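Local atomic coordinates of C-X-C motif chemokine 13 (PDB entry 7JNY), a protein that attracts B lymphocytes as a secreted CXC chemokine that binds the receptor CXCR5 and also binds heparin. Residues E61-Q64 against R65-V69. Sequence-based numbering, arbitrary orientation.
Sequences EWIQ and RMMEV
The carbonyl oxygen of Ile63 accepts a hydrogen bond from Met67 N at 2.8 Å, a nearly straight bond (N-H...O 164°), and Met67 CG, set beside its own backbone N, lies 3.1 Å from Ile63 O. Backbone bonds of the same i to i+4 kind run from Arg65 N to Glu61 O, Met66 N to Trp62 O and Glu68 N to Gln64 O, the last the most bent at 145°. Trp62, Ile63 and Met66 gather on one flank, while Glu61 and Arg65 lie on another. This is the C-terminal helix of the chemokine fold, which lies across the sheet: Met66 touches Ile27 and Ile30 of strand 27-33, Met67 touches Ile32, and the Trp62 ring meets Phe21 edge-to-face. Met66 runs alongside Trp62, and a bend at its last torsion (chi3 57°) brings Met66 CE to 3.8 Å from Trp62 CZ3. Met66 CE also lies 3.3 Å from Ile63 CD1, closer than usual van der Waals contact, where the two side chains cross at a slant. At the exposed flank Glu61 and Arg65 lie side by side, pointing the same way, their carboxylate and guanidinium planes nearly parallel. Their aliphatic parts meet at Glu61 CG and Arg65 CD, 4.1 Å apart, while Glu61 OE2 stays beyond salt-bridge range of Arg65 NH1.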
loop_
_atom_site.group_PDB
_atom_site.type_symbol
_atom_site.label_atom_id
_atom_site.label_comp_id
_atom_site.label_asym_id
_atom_site.label_seq_id
_atom_site.Cartn_x
_atom_site.Cartn_y
_atom_site.Cartn_z
ATOM N N GLU A 61 -8.706 -5.962 -5.770
ATOM C CA GLU A 61 -8.956 -5.081 -6.900
ATOM C C GLU A 61 -8.825 -3.630 -6.484
ATOM O O GLU A 61 -8.227 -2.823 -7.206
ATOM C CB GLU A 61 -10.341 -5.332 -7.502
ATOM C CG GLU A 61 -10.536 -4.688 -8.883
ATOM C CD GLU A 61 -11.616 -5.371 -9.730
ATOM O OE1 GLU A 61 -12.217 -6.363 -9.261
ATOM O OE2 GLU A 61 -11.887 -4.890 -10.855
ATOM N N TRP A 62 -9.370 -3.282 -5.316
ATOM C CA TRP A 62 -9.454 -1.869 -4.948
ATOM C C TRP A 62 -8.074 -1.283 -4.725
ATOM O O TRP A 62 -7.845 -0.104 -5.023
ATOM C CB TRP A 62 -10.344 -1.694 -3.720
ATOM C CG TRP A 62 -9.748 -2.085 -2.418
ATOM C CD1 TRP A 62 -9.935 -3.263 -1.752
ATOM C CD2 TRP A 62 -8.862 -1.306 -1.603
ATOM N NE1 TRP A 62 -9.234 -3.259 -0.572
ATOM C CE2 TRP A 62 -8.562 -2.071 -0.460
ATOM C CE3 TRP A 62 -8.298 -0.040 -1.725
ATOM C CZ2 TRP A 62 -7.719 -1.607 0.541
ATOM C CZ3 TRP A 62 -7.458 0.418 -0.735
ATOM C CH2 TRP A 62 -7.176 -0.361 0.387
ATOM N N ILE A 63 -7.131 -2.090 -4.260
ATOM C CA ILE A 63 -5.810 -1.532 -4.057
ATOM C C ILE A 63 -5.084 -1.423 -5.392
ATOM O O ILE A 63 -4.368 -0.454 -5.624
ATOM C CB ILE A 63 -5.013 -2.343 -3.014
ATOM C CG1 ILE A 63 -3.748 -1.562 -2.703
ATOM C CG2 ILE A 63 -4.640 -3.701 -3.554
ATOM C CD1 ILE A 63 -3.874 -0.669 -1.482
ATOM N N GLN A 64 -5.299 -2.366 -6.304
ATOM C CA GLN A 64 -4.707 -2.260 -7.630
ATOM C C GLN A 64 -5.203 -1.013 -8.359
ATOM O O GLN A 64 -4.420 -0.278 -8.967
ATOM C CB GLN A 64 -5.040 -3.512 -8.424
ATOM C CG GLN A 64 -4.430 -4.751 -7.791
ATOM C CD GLN A 64 -4.163 -5.837 -8.791
ATOM O OE1 GLN A 64 -4.830 -5.923 -9.819
ATOM N NE2 GLN A 64 -3.187 -6.687 -8.494
ATOM N N ARG A 65 -6.507 -0.768 -8.309
ATOM C CA ARG A 65 -7.062 0.416 -8.965
ATOM C C ARG A 65 -6.481 1.672 -8.343
ATOM O O ARG A 65 -6.068 2.597 -9.052
ATOM C CB ARG A 65 -8.564 0.393 -8.852
ATOM C CG ARG A 65 -9.145 -0.833 -9.529
ATOM C CD ARG A 65 -10.621 -0.709 -9.714
ATOM N NE ARG A 65 -10.820 0.227 -10.806
ATOM C CZ ARG A 65 -11.735 0.091 -11.749
ATOM N NH1 ARG A 65 -12.596 -0.917 -11.733
ATOM N NH2 ARG A 65 -11.771 0.973 -12.744
ATOM N N MET A 66 -6.415 1.713 -7.012
ATOM C CA MET A 66 -5.784 2.858 -6.347
ATOM C C MET A 66 -4.361 3.067 -6.799
ATOM O O MET A 66 -3.937 4.202 -7.059
ATOM C CB MET A 66 -5.799 2.707 -4.830
ATOM C CG MET A 66 -5.314 3.973 -4.138
ATOM S SD MET A 66 -5.454 3.973 -2.337
ATOM C CE MET A 66 -4.502 2.523 -1.920
ATOM N N MET A 67 -3.573 2.001 -6.815
ATOM C CA MET A 67 -2.190 2.156 -7.217
ATOM C C MET A 67 -2.063 2.700 -8.635
ATOM O O MET A 67 -1.092 3.402 -8.942
ATOM C CB MET A 67 -1.454 0.820 -7.065
ATOM C CG MET A 67 -1.336 0.398 -5.618
ATOM S SD MET A 67 -0.447 1.661 -4.664
ATOM C CE MET A 67 1.165 1.496 -5.441
ATOM N N GLU A 68 -3.026 2.415 -9.509
ATOM C CA GLU A 68 -2.956 2.993 -10.844
ATOM C C GLU A 68 -3.185 4.493 -10.790
ATOM O O GLU A 68 -2.521 5.257 -11.499
ATOM C CB GLU A 68 -3.969 2.344 -11.791
ATOM C CG GLU A 68 -3.747 0.893 -12.090
ATOM C CD GLU A 68 -4.869 0.372 -12.950
ATOM O OE1 GLU A 68 -5.207 1.058 -13.940
ATOM O OE2 GLU A 68 -5.429 -0.699 -12.636
ATOM N N VAL A 69 -4.092 4.942 -9.930
ATOM C CA VAL A 69 -4.260 6.380 -9.753
ATOM C C VAL A 69 -2.959 6.991 -9.261
ATOM O O VAL A 69 -2.495 8.013 -9.781
ATOM C CB VAL A 69 -5.425 6.686 -8.800
ATOM C CG1 VAL A 69 -5.541 8.203 -8.608
ATOM C CG2 VAL A 69 -6.724 6.138 -9.333
#